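Local atomic coordinates of 5-ketofructose reductase (Gluconobacter sp., PDB entry 7COK), a protein that reduces 5-ketofructose, probably to fructose with a nicotinamide cofactor, and represents a novel class within the shikimate dehydrogenase family. Residues A[111-116]-A[120-125]; A[192-197]-A[232-237]; A[32-37]-A[266-271]; A[251-256]-A[275-280]. One frame throughout, in Å; residues are numbered along the deposited sequence.

Contact 1: residues A[111-116]-A[120-125]; sequences GFLASL and TSPAGK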
loop_
_atom_site.group_PDB
_atom_site.type_symbol
_atom_site.label_atom_id
_atom_site.label_comp_id
_atom_site.label_asym_id
_atom_site.label_seq_id
_atom_site.Cartn_x
_atom_site.Cartn_y
_atom_site.Cartn_z
ATOM N N GLY A 111 -12.326 -20.299 -7.933
ATOM C CA GLY A 111 -12.377 -20.753 -6.535
ATOM C C GLY A 111 -13.286 -21.962 -6.440
ATOM O O GLY A 111 -12.942 -22.959 -5.824
ATOM N N PHE A 112 -14.440 -21.874 -7.083
ATOM C CA PHE A 112 -15.384 -22.982 -7.116
ATOM C C PHE A 112 -14.772 -24.207 -7.800
ATOM O O PHE A 112 -14.877 -25.321 -7.272
ATOM C CB PHE A 112 -16.696 -22.586 -7.829
ATOM C CG PHE A 112 -17.468 -23.773 -8.304
ATOM C CD1 PHE A 112 -18.180 -24.560 -7.389
ATOM C CD2 PHE A 112 -17.391 -24.189 -9.639
ATOM C CE1 PHE A 112 -18.863 -25.702 -7.811
ATOM C CE2 PHE A 112 -18.043 -25.334 -10.061
ATOM C CZ PHE A 112 -18.771 -26.095 -9.156
ATOM N N LEU A 113 -14.172 -24.013 -8.973
ATOM C CA LEU A 113 -13.532 -25.093 -9.696
ATOM C C LEU A 113 -12.454 -25.796 -8.879
ATOM O O LEU A 113 -12.420 -27.024 -8.853
ATOM C CB LEU A 113 -13.050 -24.627 -11.067
ATOM C CG LEU A 113 -12.732 -25.686 -12.101
ATOM C CD1 LEU A 113 -14.021 -26.361 -12.575
ATOM C CD2 LEU A 113 -11.979 -25.112 -13.298
ATOM N N ALA A 114 -11.617 -25.037 -8.163
ATOM C CA ALA A 114 -10.626 -25.655 -7.276
ATOM C C ALA A 114 -11.298 -26.456 -6.165
ATOM O O ALA A 114 -10.896 -27.580 -5.881
ATOM C CB ALA A 114 -9.693 -24.610 -6.694
ATOM N N SER A 115 -12.335 -25.906 -5.535
ATOM C CA SER A 115 -13.087 -26.679 -4.538
ATOM C C SER A 115 -13.661 -27.972 -5.137
ATOM O O SER A 115 -13.557 -29.049 -4.531
ATOM C CB SER A 115 -14.214 -25.839 -3.949
ATOM O OG SER A 115 -13.700 -24.795 -3.101
ATOM N N LEU A 116 -14.249 -27.855 -6.336
ATOM C CA LEU A 116 -14.853 -29.002 -7.037
ATOM C C LEU A 116 -13.826 -30.112 -7.251
ATOM O O LEU A 116 -14.100 -31.285 -6.963
ATOM C CB LEU A 116 -15.466 -28.578 -8.384
ATOM C CG LEU A 116 -16.234 -29.715 -9.084
ATOM C CD1 LEU A 116 -17.459 -30.156 -8.294
ATOM C CD2 LEU A 116 -16.580 -29.347 -10.517
ATOM N N THR A 120 -14.209 -34.281 -7.290
ATOM C CA THR A 120 -14.473 -34.902 -8.591
ATOM C C THR A 120 -13.980 -34.012 -9.738
ATOM O O THR A 120 -13.663 -32.825 -9.530
ATOM C CB THR A 120 -15.977 -35.287 -8.747
ATOM O OG1 THR A 120 -16.198 -35.867 -10.035
ATOM C CG2 THR A 120 -16.909 -34.085 -8.539
ATOM N N SER A 121 -13.901 -34.582 -10.939
ATOM C CA SER A 121 -13.555 -33.798 -12.126
ATOM C C SER A 121 -14.811 -33.209 -12.753
ATOM O O SER A 121 -15.848 -33.865 -12.778
ATOM C CB SER A 121 -12.816 -34.655 -13.156
ATOM O OG SER A 121 -12.456 -33.874 -14.293
ATOM N N PRO A 122 -14.713 -31.975 -13.275
ATOM C CA PRO A 122 -15.837 -31.371 -13.990
ATOM C C PRO A 122 -16.071 -31.952 -15.383
ATOM O O PRO A 122 -17.159 -31.778 -15.930
ATOM C CB PRO A 122 -15.417 -29.905 -14.125
ATOM C CG PRO A 122 -13.932 -29.922 -14.037
ATOM C CD PRO A 122 -13.634 -30.991 -13.036
ATOM N N ALA A 123 -15.066 -32.630 -15.947
ATOM C CA ALA A 123 -15.118 -33.017 -17.356
ATOM C C ALA A 123 -16.222 -34.056 -17.570
ATOM O O ALA A 123 -16.299 -35.037 -16.834
ATOM C CB ALA A 123 -13.767 -33.543 -17.823
ATOM N N GLY A 124 -17.106 -33.784 -18.533
ATOM C CA GLY A 124 -18.196 -34.699 -18.868
ATOM C C GLY A 124 -19.404 -34.636 -17.950
ATOM O O GLY A 124 -20.345 -35.376 -18.148
ATOM N N LYS A 125 -19.371 -33.758 -16.952
ATOM C CA LYS A 125 -20.434 -33.673 -15.957
ATOM C C LYS A 125 -21.621 -32.839 -16.408
ATOM O O LYS A 125 -21.488 -31.945 -17.252
ATOM C CB LYS A 125 -19.894 -33.116 -14.622
ATOM C CG LYS A 125 -18.831 -33.958 -13.917
ATOM C CD LYS A 125 -19.332 -35.368 -13.643
ATOM C CE LYS A 125 -18.848 -35.892 -12.308
ATOM N NZ LYS A 125 -17.416 -36.242 -12.402
#
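Leu-116, on the last turns of helix 110-117, reaches over the returning chain and meets both Thr-120 and Pro-122. Its CB rests over one face of the Phe-112 ring, one helical turn back, offset toward the rim. With CG anti to the backbone N (chi1 -174°), the branch is swung off the helix, and CG comes within 4.1 Å of the Thr-120 O. The fork then divides the work: CD1 touches the methyl CG2 of Thr-120 at 4.0 Å, while CD2 packs on CB of Pro-122 at 3.8 Å. Leu-113 reaches the same proline from the preceding turn, its CD1 lying 3.9 Å from Pro-122 CG, the two side chains crossing at about a right angle. Beside these apolar contacts the backbone is joined too: Thr-120 N donates to Leu-116 O over 3.0 Å. Shortened to an alanine, position 116 is likely to cost the Thr-120 methyl its mate across this contact and to open a gap beside Pro-122 CB, which would still have Leu-113. Leu-143 of helix 134-145 packs on both Leu-116 and Pro-122, and Ile-193 also touches Leu-116. A type II turn from Pro-122 to Lys-125, with Gly-124 at positive phi, then leads into strand 126-130, the first in sequence, and an inner one, of the parallel Rossmann-type sheet of this family.

Contact 2: residues A[192-197]-A[232-237]; sequences DILINA and TRFLKD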
loop_
_atom_site.group_PDB
_atom_site.type_symbol
_atom_site.label_atom_id
_atom_site.label_comp_id
_atom_site.label_asym_id
_atom_site.label_seq_id
_atom_site.Cartn_x
_atom_site.Cartn_y
_atom_site.Cartn_z
ATOM N N ASP A 192 -25.145 -34.129 -11.948
ATOM C CA ASP A 192 -23.950 -34.526 -11.200
ATOM C C ASP A 192 -23.582 -33.509 -10.136
ATOM O O ASP A 192 -23.102 -33.859 -9.058
ATOM C CB ASP A 192 -22.771 -34.708 -12.167
ATOM C CG ASP A 192 -22.988 -35.838 -13.162
ATOM O OD1 ASP A 192 -23.269 -36.980 -12.727
ATOM O OD2 ASP A 192 -22.868 -35.576 -14.383
ATOM N N ILE A 193 -23.815 -32.235 -10.437
ATOM C CA ILE A 193 -23.362 -31.135 -9.595
ATOM C C ILE A 193 -24.475 -30.090 -9.533
ATOM O O ILE A 193 -25.013 -29.691 -10.579
ATOM C CB ILE A 193 -22.087 -30.464 -10.178
ATOM C CG1 ILE A 193 -20.946 -31.483 -10.320
ATOM C CG2 ILE A 193 -21.661 -29.249 -9.347
ATOM C CD1 ILE A 193 -19.899 -31.088 -11.340
ATOM N N LEU A 194 -24.821 -29.656 -8.332
ATOM C CA LEU A 194 -25.761 -28.560 -8.098
ATOM C C LEU A 194 -25.060 -27.415 -7.374
ATOM O O LEU A 194 -24.454 -27.619 -6.332
ATOM C CB LEU A 194 -26.958 -29.055 -7.289
ATOM C CG LEU A 194 -27.976 -28.007 -6.829
ATOM C CD1 LEU A 194 -28.703 -27.428 -8.035
ATOM C CD2 LEU A 194 -29.019 -28.620 -5.909
ATOM N N ILE A 195 -25.151 -26.208 -7.926
ATOM C CA ILE A 195 -24.467 -25.058 -7.375
ATOM C C ILE A 195 -25.450 -23.939 -7.104
ATOM O O ILE A 195 -26.157 -23.500 -8.025
ATOM C CB ILE A 195 -23.416 -24.500 -8.373
ATOM C CG1 ILE A 195 -22.488 -25.604 -8.905
ATOM C CG2 ILE A 195 -22.623 -23.371 -7.721
ATOM C CD1 ILE A 195 -21.744 -25.208 -10.158
ATOM N N ASN A 196 -25.503 -23.458 -5.863
ATOM C CA ASN A 196 -26.223 -22.235 -5.597
ATOM C C ASN A 196 -25.361 -21.014 -5.873
ATOM O O ASN A 196 -24.366 -20.795 -5.176
ATOM C CB ASN A 196 -26.700 -22.160 -4.160
ATOM C CG ASN A 196 -27.327 -20.826 -3.874
ATOM O OD1 ASN A 196 -28.260 -20.436 -4.562
ATOM N ND2 ASN A 196 -26.741 -20.068 -2.970
ATOM N N ALA A 197 -25.790 -20.172 -6.818
ATOM C CA ALA A 197 -25.119 -18.899 -7.086
ATOM C C ALA A 197 -26.010 -17.703 -6.730
ATOM O O ALA A 197 -25.748 -16.574 -7.142
ATOM C CB ALA A 197 -24.682 -18.868 -8.542
ATOM N N THR A 232 -24.496 -23.108 5.034
ATOM C CA THR A 232 -25.831 -22.580 4.770
ATOM C C THR A 232 -26.882 -23.663 5.032
ATOM O O THR A 232 -26.547 -24.861 5.094
ATOM C CB THR A 232 -25.951 -22.111 3.301
ATOM O OG1 THR A 232 -25.636 -23.195 2.407
ATOM C CG2 THR A 232 -25.007 -20.939 3.041
ATOM N N ARG A 233 -28.137 -23.245 5.205
ATOM C CA ARG A 233 -29.256 -24.196 5.289
ATOM C C ARG A 233 -29.250 -25.185 4.116
ATOM O O ARG A 233 -29.401 -26.381 4.317
ATOM C CB ARG A 233 -30.592 -23.456 5.391
ATOM C CG ARG A 233 -31.820 -24.340 5.402
ATOM C CD ARG A 233 -33.094 -23.519 5.514
ATOM N NE ARG A 233 -34.275 -24.318 5.184
ATOM C CZ ARG A 233 -35.410 -23.838 4.672
ATOM N NH1 ARG A 233 -35.552 -22.541 4.416
ATOM N NH2 ARG A 233 -36.417 -24.664 4.415
ATOM N N PHE A 234 -29.097 -24.660 2.902
ATOM C CA PHE A 234 -28.976 -25.435 1.679
ATOM C C PHE A 234 -27.922 -26.533 1.797
ATOM O O PHE A 234 -28.232 -27.697 1.565
ATOM C CB PHE A 234 -28.686 -24.456 0.537
ATOM C CG PHE A 234 -28.483 -25.092 -0.794
ATOM C CD1 PHE A 234 -29.524 -25.778 -1.431
ATOM C CD2 PHE A 234 -27.266 -24.955 -1.451
ATOM C CE1 PHE A 234 -29.330 -26.337 -2.685
ATOM C CE2 PHE A 234 -27.061 -25.519 -2.710
ATOM C CZ PHE A 234 -28.113 -26.203 -3.334
ATOM N N LEU A 235 -26.691 -26.171 2.190
ATOM C CA LEU A 235 -25.658 -27.198 2.388
ATOM C C LEU A 235 -25.924 -28.165 3.530
ATOM O O LEU A 235 -25.613 -29.356 3.397
ATOM C CB LEU A 235 -24.282 -26.564 2.529
ATOM C CG LEU A 235 -23.765 -25.862 1.255
ATOM C CD1 LEU A 235 -22.325 -25.469 1.531
ATOM C CD2 LEU A 235 -23.863 -26.652 -0.048
ATOM N N LYS A 236 -26.512 -27.664 4.616
ATOM C CA LYS A 236 -26.830 -28.534 5.763
ATOM C C LYS A 236 -27.884 -29.558 5.393
ATOM O O LYS A 236 -27.743 -30.742 5.737
ATOM C CB LYS A 236 -27.258 -27.722 6.980
ATOM C CG LYS A 236 -26.101 -26.996 7.637
ATOM C CD LYS A 236 -26.588 -26.059 8.721
ATOM C CE LYS A 236 -25.431 -25.682 9.625
ATOM N NZ LYS A 236 -25.897 -24.880 10.784
ATOM N N ASP A 237 -28.900 -29.113 4.650
ATOM C CA ASP A 237 -29.932 -30.002 4.109
ATOM C C ASP A 237 -29.344 -31.049 3.162
ATOM O O ASP A 237 -29.672 -32.229 3.272
ATOM C CB ASP A 237 -31.048 -29.212 3.406
ATOM C CG ASP A 237 -31.841 -28.312 4.355
ATOM O OD1 ASP A 237 -31.874 -28.562 5.580
ATOM O OD2 ASP A 237 -32.439 -27.335 3.857
#
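Phe-234 points the rim of its ring at Leu-194 and has CB of Asn-196 close by, where helix 233-240 covers strand 193-196 of the parallel, Rossmann-type sheet. The ring is carried from the helix to the sheet by its extended first torsion, CG anti to the backbone N (chi1 178°). Leu-194 comes to the edge of the ring: CD2 sits 3.6 Å from Phe-234 CZ, close to the ring plane, and Leu-194 CG lies in that plane 3.9 Å from the same CZ. Further along the ring, CB of Asn-196 comes obliquely to within 3.7 Å of Phe-234 CE2. The ring thus spans two residues of one strand whose side chains point to the same side of the sheet, while Ile-195 between them faces the other way, onto helix 134-145. Val-222 and Asp-224 of the adjoining strand 221-224 also touch Phe-234, so the ring bridges neighbouring strands. Although Asn-196 offers only its CB to the phenyl, its buried amide is satisfied at both ends: ND2 bonds to the Asp-224 carboxylate and OD1 to the Thr-198 hydroxyl. Asp-224 also bonds to Thr-232, linking the start of the helix with Asn-196 at the C-terminal end of strand 193-196. Thr-232 is the N-cap, and its OG1 accepts from Leu-235 N at 3.2 Å, with an N-H...O angle of 167°.

Contact 3: residues A[32-37]-A[266-271]; sequences HHAGLD and RTLDSA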
loop_
_atom_site.group_PDB
_atom_site.type_symbol
_atom_site.label_atom_id
_atom_site.label_comp_id
_atom_site.label_asym_id
_atom_site.label_seq_id
_atom_site.Cartn_x
_atom_site.Cartn_y
_atom_site.Cartn_z
ATOM N N HIS A 32 1.679 -13.652 5.975
ATOM C CA HIS A 32 2.386 -13.713 7.261
ATOM C C HIS A 32 2.762 -15.150 7.592
ATOM O O HIS A 32 3.873 -15.409 8.022
ATOM C CB HIS A 32 1.538 -13.080 8.355
ATOM C CG HIS A 32 2.201 -13.062 9.694
ATOM N ND1 HIS A 32 3.191 -12.159 10.020
ATOM C CD2 HIS A 32 2.028 -13.844 10.787
ATOM C CE1 HIS A 32 3.584 -12.371 11.264
ATOM N NE2 HIS A 32 2.897 -13.390 11.750
ATOM N N HIS A 33 1.851 -16.088 7.319
ATOM C CA HIS A 33 2.103 -17.500 7.583
ATOM C C HIS A 33 3.281 -18.003 6.748
ATOM O O HIS A 33 4.092 -18.834 7.236
ATOM C CB HIS A 33 0.818 -18.312 7.315
ATOM C CG HIS A 33 0.920 -19.773 7.666
ATOM N ND1 HIS A 33 1.483 -20.707 6.822
ATOM C CD2 HIS A 33 0.498 -20.452 8.757
ATOM C CE1 HIS A 33 1.416 -21.903 7.387
ATOM N NE2 HIS A 33 0.808 -21.775 8.551
ATOM N N ALA A 34 3.397 -17.505 5.516
ATOM C CA ALA A 34 4.476 -17.904 4.573
ATOM C C ALA A 34 5.797 -17.212 4.874
ATOM O O ALA A 34 6.824 -17.593 4.315
ATOM C CB ALA A 34 4.075 -17.633 3.122
ATOM N N GLY A 35 5.745 -16.200 5.735
ATOM C CA GLY A 35 6.910 -15.356 6.047
ATOM C C GLY A 35 7.282 -14.467 4.875
ATOM O O GLY A 35 8.455 -14.096 4.710
ATOM N N LEU A 36 6.276 -14.103 4.079
ATOM C CA LEU A 36 6.487 -13.323 2.865
ATOM C C LEU A 36 6.334 -11.876 3.236
ATOM O O LEU A 36 5.343 -11.486 3.890
ATOM C CB LEU A 36 5.451 -13.719 1.807
ATOM C CG LEU A 36 5.835 -14.122 0.381
ATOM C CD1 LEU A 36 4.631 -13.901 -0.537
ATOM C CD2 LEU A 36 7.054 -13.394 -0.145
ATOM N N ASP A 37 7.323 -11.067 2.858
ATOM C CA ASP A 37 7.237 -9.634 3.090
ATOM C C ASP A 37 6.431 -9.003 1.951
ATOM O O ASP A 37 6.969 -8.437 1.000
ATOM C CB ASP A 37 8.603 -8.987 3.255
ATOM C CG ASP A 37 8.509 -7.484 3.466
ATOM O OD1 ASP A 37 7.417 -6.999 3.869
ATOM O OD2 ASP A 37 9.519 -6.781 3.222
ATOM N N ARG A 266 3.641 -18.110 -5.425
ATOM C CA ARG A 266 3.577 -18.805 -4.136
ATOM C C ARG A 266 2.164 -19.302 -3.904
ATOM O O ARG A 266 1.195 -18.602 -4.273
ATOM C CB ARG A 266 3.958 -17.892 -2.963
ATOM C CG ARG A 266 5.406 -17.917 -2.562
ATOM C CD ARG A 266 6.040 -16.642 -3.055
ATOM N NE ARG A 266 7.488 -16.691 -2.916
ATOM C CZ ARG A 266 8.337 -16.096 -3.735
ATOM N NH1 ARG A 266 7.902 -15.407 -4.798
ATOM N NH2 ARG A 266 9.636 -16.216 -3.488
ATOM N N THR A 267 2.049 -20.484 -3.293
ATOM C CA THR A 267 0.763 -21.061 -2.894
ATOM C C THR A 267 0.619 -20.826 -1.390
ATOM O O THR A 267 1.340 -21.451 -0.581
ATOM C CB THR A 267 0.710 -22.562 -3.243
ATOM O OG1 THR A 267 0.792 -22.706 -4.668
ATOM C CG2 THR A 267 -0.573 -23.237 -2.728
ATOM N N LEU A 268 -0.260 -19.898 -1.010
ATOM C CA LEU A 268 -0.498 -19.604 0.412
ATOM C C LEU A 268 -1.247 -20.729 1.112
ATOM O O LEU A 268 -1.851 -21.587 0.469
ATOM C CB LEU A 268 -1.203 -18.253 0.612
ATOM C CG LEU A 268 -0.510 -17.043 -0.036
ATOM C CD1 LEU A 268 -1.372 -15.808 0.194
ATOM C CD2 LEU A 268 0.941 -16.848 0.399
ATOM N N ASP A 269 -1.189 -20.693 2.446
ATOM C CA ASP A 269 -1.800 -21.720 3.282
ATOM C C ASP A 269 -3.314 -21.487 3.381
ATOM O O ASP A 269 -3.768 -20.477 3.958
ATOM C CB ASP A 269 -1.151 -21.660 4.668
ATOM C CG ASP A 269 -1.644 -22.750 5.593
ATOM O OD1 ASP A 269 -1.224 -23.905 5.411
ATOM O OD2 ASP A 269 -2.441 -22.444 6.497
ATOM N N SER A 270 -4.090 -22.436 2.854
ATOM C CA SER A 270 -5.558 -22.341 2.894
ATOM C C SER A 270 -6.128 -22.351 4.308
ATOM O O SER A 270 -7.086 -21.619 4.572
ATOM C CB SER A 270 -6.250 -23.431 2.060
ATOM O OG SER A 270 -5.951 -23.305 0.686
ATOM N N ALA A 271 -5.562 -23.173 5.201
ATOM C CA ALA A 271 -6.091 -23.285 6.559
ATOM C C ALA A 271 -6.115 -21.946 7.309
ATOM O O ALA A 271 -7.127 -21.580 7.902
ATOM C CB ALA A 271 -5.359 -24.374 7.365
#
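The imidazole of His-33 and the carboxylate of Asp-269 lie stacked, their planes only 13° apart, where the Schellman-closed end of helix 23-34 meets the N-cap of helix 270-281. The pair is offset: CG of Asp-269 hangs 3.6 Å above the ring plane, displaced toward the rim. CB of Asp-269 makes the CH-pi contact, 3.9 Å from the ring centroid and over the same face. Both side chains are extended, each with CG anti to its own backbone N (His-33 chi1 -175°), which brings the flat groups together although the two CA atoms stand 7.2 Å apart. Asp-269 has a second task, since OD2 accepts from Val-272 N and caps the helix that starts just after it. A leucine here has no carboxylate, so Val-272 N would probably lose its capping acceptor and the imidazole the flat group it stacks on. The neighbouring pair is apolar, with the methyl CB of Ala-34 at 4.2 Å from CD2 of Leu-268, a buried side chain that also packs on Tyr-31 and Val-260. Gly-35 then turns the chain at positive phi and sends it toward strand 38-44 of the N-terminal sheet. Leu-36 reaches obliquely across to Arg-266, whose chain is bent at chi2 and whose guanidinium is tethered through NH1 to the carbonyl of Leu-264. CD2 of Leu-36 comes obliquely toward that guanidinium, but the closest approach is to the aliphatic part of the arginine, Leu-36 CD1 standing 4.0 Å from Arg-266 CD.

Contact 4: residues A[251-256]-A[275-280]; sequences MLVNQG and QTLENI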
loop_
_atom_site.group_PDB
_atom_site.type_symbol
_atom_site.label_atom_id
_atom_site.label_comp_id
_atom_site.label_asym_id
_atom_site.label_seq_id
_atom_site.Cartn_x
_atom_site.Cartn_y
_atom_site.Cartn_z
ATOM N N MET A 251 -14.286 -21.542 -1.166
ATOM C CA MET A 251 -14.141 -21.041 -2.538
ATOM C C MET A 251 -13.447 -19.682 -2.561
ATOM O O MET A 251 -12.573 -19.426 -3.402
ATOM C CB MET A 251 -15.504 -20.943 -3.218
ATOM C CG MET A 251 -16.208 -22.253 -3.422
ATOM S SD MET A 251 -17.758 -21.942 -4.291
ATOM C CE MET A 251 -18.700 -23.388 -3.796
ATOM N N LEU A 252 -13.832 -18.808 -1.636
ATOM C CA LEU A 252 -13.146 -17.536 -1.470
ATOM C C LEU A 252 -11.666 -17.733 -1.141
ATOM O O LEU A 252 -10.808 -17.054 -1.706
ATOM C CB LEU A 252 -13.824 -16.729 -0.370
ATOM C CG LEU A 252 -14.881 -15.684 -0.682
ATOM C CD1 LEU A 252 -15.147 -14.934 0.611
ATOM C CD2 LEU A 252 -14.457 -14.728 -1.789
ATOM N N VAL A 253 -11.362 -18.666 -0.242
ATOM C CA VAL A 253 -9.975 -18.970 0.070
ATOM C C VAL A 253 -9.227 -19.415 -1.181
ATOM O O VAL A 253 -8.139 -18.903 -1.477
ATOM C CB VAL A 253 -9.890 -19.995 1.214
ATOM C CG1 VAL A 253 -8.461 -20.495 1.407
ATOM C CG2 VAL A 253 -10.397 -19.363 2.500
ATOM N N ASN A 254 -9.828 -20.330 -1.933
ATOM C CA ASN A 254 -9.209 -20.794 -3.181
ATOM C C ASN A 254 -8.956 -19.686 -4.177
ATOM O O ASN A 254 -7.947 -19.697 -4.871
ATOM C CB ASN A 254 -10.009 -21.927 -3.826
ATOM C CG ASN A 254 -9.864 -23.232 -3.074
ATOM O OD1 ASN A 254 -8.812 -23.494 -2.473
ATOM N ND2 ASN A 254 -10.898 -24.071 -3.113
ATOM N N GLN A 255 -9.885 -18.742 -4.257
ATOM C CA GLN A 255 -9.745 -17.613 -5.167
ATOM C C GLN A 255 -8.537 -16.750 -4.775
ATOM O O GLN A 255 -7.758 -16.305 -5.628
ATOM C CB GLN A 255 -11.004 -16.775 -5.103
ATOM C CG GLN A 255 -11.022 -15.648 -6.097
ATOM C CD GLN A 255 -12.431 -15.177 -6.398
ATOM O OE1 GLN A 255 -12.627 -14.475 -7.374
ATOM N NE2 GLN A 255 -13.420 -15.580 -5.571
ATOM N N GLY A 256 -8.376 -16.530 -3.476
ATOM C CA GLY A 256 -7.196 -15.804 -2.967
ATOM C C GLY A 256 -5.910 -16.547 -3.229
ATOM O O GLY A 256 -4.890 -15.923 -3.553
ATOM N N GLN A 275 -9.424 -19.843 8.411
ATOM C CA GLN A 275 -9.656 -19.506 9.814
ATOM C C GLN A 275 -9.804 -18.004 10.018
ATOM O O GLN A 275 -10.656 -17.574 10.797
ATOM C CB GLN A 275 -8.593 -20.111 10.747
ATOM C CG GLN A 275 -8.967 -20.046 12.250
ATOM C CD GLN A 275 -10.356 -20.611 12.590
ATOM O OE1 GLN A 275 -10.838 -21.550 11.968
ATOM N NE2 GLN A 275 -11.012 -20.017 13.584
ATOM N N THR A 276 -9.041 -17.210 9.254
ATOM C CA THR A 276 -9.162 -15.748 9.293
ATOM C C THR A 276 -10.588 -15.276 8.909
ATOM O O THR A 276 -11.179 -14.425 9.597
ATOM C CB THR A 276 -8.100 -15.117 8.378
ATOM O OG1 THR A 276 -6.805 -15.485 8.862
ATOM C CG2 THR A 276 -8.198 -13.594 8.331
ATOM N N LEU A 277 -11.133 -15.832 7.825
ATOM C CA LEU A 277 -12.510 -15.540 7.424
ATOM C C LEU A 277 -13.535 -16.059 8.445
ATOM O O LEU A 277 -14.490 -15.351 8.770
ATOM C CB LEU A 277 -12.793 -16.119 6.036
ATOM C CG LEU A 277 -12.148 -15.518 4.790
ATOM C CD1 LEU A 277 -12.721 -16.261 3.588
ATOM C CD2 LEU A 277 -12.436 -14.027 4.671
ATOM N N GLU A 278 -13.312 -17.249 9.004
ATOM C CA GLU A 278 -14.232 -17.773 10.041
ATOM C C GLU A 278 -14.286 -16.833 11.244
ATOM O O GLU A 278 -15.385 -16.535 11.758
ATOM C CB GLU A 278 -13.818 -19.162 10.516
ATOM C CG GLU A 278 -13.799 -20.263 9.460
ATOM C CD GLU A 278 -15.137 -20.953 9.210
ATOM O OE1 GLU A 278 -16.158 -20.614 9.836
ATOM O OE2 GLU A 278 -15.162 -21.863 8.355
ATOM N N ASN A 279 -13.120 -16.323 11.670
ATOM C CA ASN A 279 -13.070 -15.357 12.779
ATOM C C ASN A 279 -13.776 -14.036 12.469
ATOM O O ASN A 279 -14.516 -13.514 13.315
ATOM C CB ASN A 279 -11.632 -15.085 13.250
ATOM C CG ASN A 279 -10.963 -16.297 13.895
ATOM O OD1 ASN A 279 -11.616 -17.262 14.264
ATOM N ND2 ASN A 279 -9.636 -16.221 14.057
ATOM N N ILE A 280 -13.552 -13.506 11.264
ATOM C CA ILE A 280 -14.205 -12.276 10.796
ATOM C C ILE A 280 -15.732 -12.427 10.765
ATOM O O ILE A 280 -16.454 -11.529 11.208
ATOM C CB ILE A 280 -13.641 -11.840 9.428
ATOM C CG1 ILE A 280 -12.224 -11.296 9.596
ATOM C CG2 ILE A 280 -14.493 -10.741 8.793
ATOM C CD1 ILE A 280 -11.413 -11.329 8.321
#
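The last two helices of the chain, 248-264 and 270-281, pack against each other here through a small apolar contact centred on Leu-277. CG of Leu-277 lies anti to the carbonyl carbon and beside the backbone N (chi1 -70°), a setting that extends the branch toward the other helix. A single methyl then does the touching: CD1 of Leu-277 sits 4.0 Å from CG2 of Val-253 and 4.1 Å from CD1 of Leu-252. The same CD1 is also 4.1 Å from CB of Leu-252, so that side chain is met at its base as well as at one of its branches. The two partners are approached differently. Leu-252 crosses Leu-277 at about a right angle, whereas Val-253 and Leu-277 slide past each other in opposite directions. The backbones stay well apart, the nearest CA atoms, those of Val-253 and Leu-277, being 8.5 Å from one another. Met-26 of helix 23-34 packs on both Val-253 and Leu-277, bringing a helix of the N-terminal substrate-binding region onto the pair. Leu-252 also packs on Pro-227, and further along helix 270-281 Ile-280 meets Phe-6 of the second subunit. On another side of helix 248-264, Met-251 and Asn-254 turn to helix 110-117. The contact between the two segments is thus apolar, methyl groups at van der Waals distance with neither charge nor polar bond between them, and its contribution comes from burial and dispersion.

Contacts 1 and 2 are in series in the Rossmann-type half: contact 2 lies on the parallel sheet, and contact 1 packs against it and leads into its strand 126-130. Their centres lie 15 Å apart, and they touch where Phe-112 meets Ile-195 and Leu-116 meets Ile-193. Contacts 3 and 4 both use helix 270-281, with centres 13 Å apart, and their segments alternate along the chain. Contact 3 joins residues 229 positions apart, enclosing contacts 1 and 2 in its loop and returning the C-terminal helices to the N-terminal region. Contact 4 touches contact 1 through Met-251 and Asn-254, so helix 248-264 connects the two halves. Contacts 2 and 3, 30 Å apart between centres, are the most widely separated pair.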